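PDB 3DMO: cytidine deaminase, which catalyses the zinc-dependent hydrolytic deamination of cytidine and 2'-deoxycytidine to uridine and 2'-deoxyuridine, probably salvaging both nucleosides for UMP synthesis. Local coordinates for residues Lys24-Tyr29 against Cys49-Ala54; Ala62-Leu67 against Cys96-Gln101. One frame throughout, in Å; residues are numbered along the deposited sequence.

Contact 1: residues Lys24-Tyr29 against Cys49-Ala54; sequences KAYAPY and CNVENA
Tyr26 and Val51 form a single parallel beta bridge, placed just past strand 45-49, outermost in this chain's cytidine deaminase sheet: the end-to-end directions of the two segments differ by 29°. Two backbone bonds define it, Tyr26 N to Asn50 O (3.1 Å) and Glu52 N to Tyr26 O (2.8 Å). Glu52 O then lies in the plane of the Tyr26 ring at its edge, 3.3 Å from CE2.

The carboxylate of Glu52 reaches across to Ala27, CD lying 3.6 Å from Ala27 CB. CG stands anti to the carbonyl carbon (chi1 -62°) and the chain is extended beyond it, which brings OE2 to Tyr29 N at 3.0 Å. The N-H...O angle of 136° makes this a bent bond. Across the Tyr29 ring, Ala54 CA makes a CH-pi contact over one face, while Glu52 CB sits at the edge.

In the second shell, Ser30 OG binds Glu52 OE1, and Phe32 O and Val34 N hold the Asn50 amide; Asn50 to Ala54 belong to the predicted substrate site. Glu105 of the second subunit binds both tyrosine hydroxyls. Nearer the start of both segments, Asn50 OD1 lies 3.2 Å from Ala25 CB.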
loop_
_atom_site.group_PDB
_atom_site.type_symbol
_atom_site.label_atom_id
_atom_site.label_comp_id
_atom_site.label_asym_id
_atom_site.label_seq_id
_atom_site.Cartn_x
_atom_site.Cartn_y
_atom_site.Cartn_z
ATOM N N LYS A 24 -2.904 -22.041 3.073
ATOM C CA LYS A 24 -3.991 -21.422 2.322
ATOM C C LYS A 24 -3.576 -20.165 1.553
ATOM O O LYS A 24 -4.410 -19.534 0.914
ATOM C CB LYS A 24 -5.163 -21.129 3.265
ATOM C CG LYS A 24 -5.771 -22.424 3.832
ATOM C CD LYS A 24 -6.878 -22.188 4.848
ATOM C CE LYS A 24 -6.326 -21.927 6.256
ATOM N NZ LYS A 24 -7.400 -21.419 7.189
ATOM N N ALA A 25 -2.290 -19.826 1.602
ATOM C CA ALA A 25 -1.775 -18.639 0.915
ATOM C C ALA A 25 -2.116 -18.627 -0.575
ATOM O O ALA A 25 -2.200 -19.674 -1.221
ATOM C CB ALA A 25 -0.279 -18.523 1.105
ATOM N N TYR A 26 -2.343 -17.430 -1.098
ATOM C CA TYR A 26 -2.471 -17.224 -2.531
ATOM C C TYR A 26 -1.254 -16.414 -2.953
ATOM O O TYR A 26 -1.247 -15.182 -2.857
ATOM C CB TYR A 26 -3.789 -16.510 -2.872
ATOM C CG TYR A 26 -3.961 -16.173 -4.340
ATOM C CD1 TYR A 26 -4.165 -17.174 -5.294
ATOM C CD2 TYR A 26 -3.922 -14.844 -4.771
ATOM C CE1 TYR A 26 -4.320 -16.848 -6.654
ATOM C CE2 TYR A 26 -4.081 -14.510 -6.112
ATOM C CZ TYR A 26 -4.273 -15.511 -7.044
ATOM O OH TYR A 26 -4.427 -15.157 -8.367
ATOM N N ALA A 27 -0.209 -17.121 -3.379
ATOM C CA ALA A 27 1.054 -16.489 -3.766
ATOM C C ALA A 27 1.626 -17.050 -5.083
ATOM O O ALA A 27 2.759 -17.535 -5.104
ATOM C CB ALA A 27 2.083 -16.606 -2.628
ATOM N N PRO A 28 0.864 -16.951 -6.193
ATOM C CA PRO A 28 1.371 -17.515 -7.444
ATOM C C PRO A 28 2.459 -16.658 -8.094
ATOM O O PRO A 28 3.088 -17.098 -9.058
ATOM C CB PRO A 28 0.127 -17.550 -8.333
ATOM C CG PRO A 28 -0.671 -16.391 -7.875
ATOM C CD PRO A 28 -0.456 -16.313 -6.384
ATOM N N TYR A 29 2.685 -15.451 -7.577
ATOM C CA TYR A 29 3.687 -14.559 -8.164
ATOM C C TYR A 29 5.059 -14.725 -7.518
ATOM O O TYR A 29 6.048 -14.919 -8.223
ATOM C CB TYR A 29 3.213 -13.094 -8.148
ATOM C CG TYR A 29 1.866 -12.946 -8.820
ATOM C CD1 TYR A 29 0.699 -12.905 -8.065
ATOM C CD2 TYR A 29 1.754 -12.919 -10.213
ATOM C CE1 TYR A 29 -0.544 -12.807 -8.668
ATOM C CE2 TYR A 29 0.513 -12.826 -10.830
ATOM C CZ TYR A 29 -0.633 -12.779 -10.050
ATOM O OH TYR A 29 -1.870 -12.689 -10.643
ATOM N N CYS A 49 -2.919 -15.339 5.825
ATOM C CA CYS A 49 -1.939 -15.761 4.842
ATOM C C CYS A 49 -1.722 -14.604 3.880
ATOM O O CYS A 49 -2.553 -13.678 3.813
ATOM C CB CYS A 49 -2.429 -17.016 4.107
ATOM S SG CYS A 49 -3.991 -16.785 3.236
ATOM N N ASN A 50 -0.611 -14.628 3.151
ATOM C CA ASN A 50 -0.414 -13.615 2.124
ATOM C C ASN A 50 -1.368 -13.838 0.948
ATOM O O ASN A 50 -1.760 -14.975 0.657
ATOM C CB ASN A 50 1.058 -13.464 1.696
ATOM C CG ASN A 50 1.699 -14.768 1.245
ATOM O OD1 ASN A 50 1.395 -15.842 1.765
ATOM N ND2 ASN A 50 2.633 -14.665 0.299
ATOM N N VAL A 51 -1.802 -12.744 0.339
ATOM C CA VAL A 51 -2.748 -12.792 -0.776
ATOM C C VAL A 51 -2.212 -11.847 -1.819
ATOM O O VAL A 51 -2.232 -10.624 -1.629
ATOM C CB VAL A 51 -4.187 -12.378 -0.364
ATOM C CG1 VAL A 51 -5.135 -12.459 -1.564
ATOM C CG2 VAL A 51 -4.687 -13.257 0.791
ATOM N N GLU A 52 -1.721 -12.420 -2.911
ATOM C CA GLU A 52 -1.030 -11.649 -3.930
ATOM C C GLU A 52 -1.958 -11.144 -5.038
ATOM O O GLU A 52 -3.123 -11.546 -5.132
ATOM C CB GLU A 52 0.163 -12.440 -4.490
ATOM C CG GLU A 52 1.186 -12.737 -3.404
ATOM C CD GLU A 52 2.506 -13.304 -3.899
ATOM O OE1 GLU A 52 3.496 -13.188 -3.145
ATOM O OE2 GLU A 52 2.559 -13.879 -5.007
ATOM N N ASN A 53 -1.430 -10.225 -5.847
ATOM C CA ASN A 53 -2.156 -9.633 -6.965
ATOM C C ASN A 53 -1.168 -9.406 -8.099
ATOM O O ASN A 53 0.019 -9.211 -7.840
ATOM C CB ASN A 53 -2.776 -8.301 -6.533
ATOM C CG ASN A 53 -3.798 -7.790 -7.519
ATOM O OD1 ASN A 53 -3.449 -7.117 -8.497
ATOM N ND2 ASN A 53 -5.071 -8.084 -7.267
ATOM N N ALA A 54 -1.648 -9.455 -9.343
ATOM C CA ALA A 54 -0.785 -9.275 -10.520
ATOM C C ALA A 54 -0.105 -7.913 -10.486
ATOM O O ALA A 54 1.018 -7.761 -10.968
ATOM C CB ALA A 54 -1.580 -9.460 -11.815
#

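Contact 2: residues Ala62-Leu67 against Cys96-Gln101; sequences AERTAL and CGACRQ. With ZN (zinc ion), chain E.
Cys96 SG approaches the guanidinium of Arg64 obliquely, NH2 being its nearest atom, where two helix starts meet around the catalytic zinc of the cytidine deaminase fold. The axes of 62-67 and 97-101 run 27° from parallel and 9.3 Å apart; both N-terminal ends face the metal, and Cys99, Glu63 and Arg64 fill the gap there.

Cys96 is the N-cap of the second helix. Its SG binds zinc at 2.2 Å and also accepts from Cys99 N in a nearly straight bond (170°), so the capping atom is itself a ligand. Cys96 N donates to the zinc-bound water, which in turn donates to Glu63 OE2 at 2.7 Å. Glu63 is the predicted proton donor, and its link to the metal-bound water is consistent with that role.

Ala98 places CB over the centre of one guanidinium face of Arg64, 3.9 Å from CZ.

Cys99 SG, the second zinc ligand from this helix, is approached by Glu63 and Arg64 of 62-67. Glu63 bends at chi2, turning one face of its carboxylate to the sulfur, CD 3.6 Å from Cys99 SG. Arg64 bends at chi3 and donates from NE; this charged donor would probably temper the thiolate's negative charge. Cys61 SG and the water, 2.1 Å from the metal, complete four ligands. The sulfur of Cys99 lies 17° out of the guanidinium plane, 3.5 Å from Arg64 NE.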
loop_
_atom_site.group_PDB
_atom_site.type_symbol
_atom_site.label_atom_id
_atom_site.label_comp_id
_atom_site.label_asym_id
_atom_site.label_seq_id
_atom_site.Cartn_x
_atom_site.Cartn_y
_atom_site.Cartn_z
ATOM N N ALA A 62 0.385 -11.938 5.374
ATOM C CA ALA A 62 -0.261 -12.814 6.354
ATOM C C ALA A 62 -0.636 -12.141 7.679
ATOM O O ALA A 62 -1.766 -12.279 8.149
ATOM C CB ALA A 62 0.620 -14.042 6.621
ATOM N N GLU A 63 0.312 -11.403 8.263
ATOM C CA GLU A 63 0.111 -10.729 9.546
ATOM C C GLU A 63 -1.093 -9.790 9.437
ATOM O O GLU A 63 -1.974 -9.775 10.308
ATOM C CB GLU A 63 1.351 -9.904 9.938
ATOM C CG GLU A 63 2.671 -10.685 10.071
ATOM C CD GLU A 63 3.490 -10.744 8.774
ATOM O OE1 GLU A 63 2.961 -11.164 7.727
ATOM O OE2 GLU A 63 4.683 -10.372 8.801
ATOM N N ARG A 64 -1.125 -9.008 8.357
ATOM C CA ARG A 64 -2.198 -8.045 8.153
ATOM C C ARG A 64 -3.536 -8.708 7.839
ATOM O O ARG A 64 -4.563 -8.258 8.338
ATOM C CB ARG A 64 -1.819 -6.997 7.106
ATOM C CG ARG A 64 -0.830 -5.973 7.652
ATOM C CD ARG A 64 -0.485 -4.939 6.601
ATOM N NE ARG A 64 0.507 -5.449 5.660
ATOM C CZ ARG A 64 0.762 -4.916 4.469
ATOM N NH1 ARG A 64 0.108 -3.830 4.052
ATOM N NH2 ARG A 64 1.689 -5.461 3.693
ATOM N N THR A 65 -3.514 -9.789 7.057
ATOM C CA THR A 65 -4.713 -10.592 6.795
ATOM C C THR A 65 -5.345 -11.098 8.101
ATOM O O THR A 65 -6.555 -10.960 8.297
ATOM C CB THR A 65 -4.407 -11.782 5.861
ATOM O OG1 THR A 65 -4.035 -11.287 4.568
ATOM C CG2 THR A 65 -5.634 -12.691 5.709
ATOM N N ALA A 66 -4.526 -11.665 8.989
ATOM C CA ALA A 66 -5.001 -12.134 10.299
ATOM C C ALA A 66 -5.618 -11.012 11.137
ATOM O O ALA A 66 -6.711 -11.161 11.673
ATOM C CB ALA A 66 -3.875 -12.822 11.074
ATOM N N LEU A 67 -4.927 -9.877 11.220
ATOM C CA LEU A 67 -5.419 -8.743 11.997
ATOM C C LEU A 67 -6.690 -8.116 11.411
ATOM O O LEU A 67 -7.616 -7.800 12.156
ATOM C CB LEU A 67 -4.331 -7.683 12.168
ATOM C CG LEU A 67 -3.176 -7.989 13.134
ATOM C CD1 LEU A 67 -1.931 -7.145 12.800
ATOM C CD2 LEU A 67 -3.598 -7.779 14.597
ATOM N N CYS A 96 7.682 -7.663 7.579
ATOM C CA CYS A 96 8.020 -6.440 6.860
ATOM C C CYS A 96 7.593 -5.206 7.651
ATOM O O CYS A 96 6.780 -5.287 8.587
ATOM C CB CYS A 96 7.396 -6.434 5.452
ATOM S SG CYS A 96 5.648 -5.955 5.379
ATOM N N GLY A 97 8.152 -4.065 7.263
ATOM C CA GLY A 97 7.890 -2.784 7.936
ATOM C C GLY A 97 6.425 -2.340 7.941
ATOM O O GLY A 97 5.940 -1.770 8.926
ATOM N N ALA A 98 5.729 -2.573 6.831
ATOM C CA ALA A 98 4.288 -2.306 6.747
ATOM C C ALA A 98 3.516 -3.116 7.798
ATOM O O ALA A 98 2.684 -2.568 8.534
ATOM C CB ALA A 98 3.767 -2.598 5.354
ATOM N N CYS A 99 3.796 -4.419 7.873
ATOM C CA CYS A 99 3.192 -5.270 8.903
ATOM C C CYS A 99 3.499 -4.831 10.328
ATOM O O CYS A 99 2.628 -4.902 11.192
ATOM C CB CYS A 99 3.588 -6.737 8.723
ATOM S SG CYS A 99 2.727 -7.532 7.361
ATOM N N ARG A 100 4.736 -4.387 10.563
ATOM C CA ARG A 100 5.143 -3.857 11.869
ATOM C C ARG A 100 4.340 -2.617 12.263
ATOM O O ARG A 100 3.957 -2.473 13.422
ATOM C CB ARG A 100 6.647 -3.570 11.902
ATOM C CG ARG A 100 7.507 -4.816 11.758
ATOM C CD ARG A 100 8.990 -4.473 11.793
ATOM N NE ARG A 100 9.816 -5.573 11.300
ATOM C CZ ARG A 100 11.106 -5.762 11.582
ATOM N NH1 ARG A 100 11.775 -4.923 12.374
ATOM N NH2 ARG A 100 11.738 -6.795 11.043
ATOM N N GLN A 101 4.067 -1.743 11.293
ATOM C CA GLN A 101 3.291 -0.525 11.543
ATOM C C GLN A 101 1.836 -0.847 11.902
ATOM O O GLN A 101 1.252 -0.240 12.814
ATOM C CB GLN A 101 3.355 0.412 10.331
ATOM C CG GLN A 101 2.792 1.822 10.572
ATOM C CD GLN A 101 3.606 2.603 11.584
ATOM O OE1 GLN A 101 4.813 2.789 11.422
ATOM N NE2 GLN A 101 2.945 3.066 12.641
HETATM ZN ZN ZN E . 4.436 -7.768 5.730
HETATM O O HOH W 1 5.635 -9.394 6.439
#

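How the contacts relate
Contact 1 and contact 2 follow one another along the chain, with centres about 14 Å apart, yet they touch directly. Cys49 O and Thr65 OG1, 2.9 Å apart, probably share a hydrogen bond, and Ala62 CB packs 3.6 Å from Cys49 CA. The start of helix 62-72 therefore lies against the end of strand 45-49, the point where 49-54 leaves the sheet. From there the Asn50 side chain comes within about 8 Å of the zinc and about 7 Å of the Glu63 side chain (nearest atoms). Contact 1 thus supplies predicted substrate-binding residues, while contact 2 supplies metal ligands and the predicted proton donor. Both also meet the second subunit.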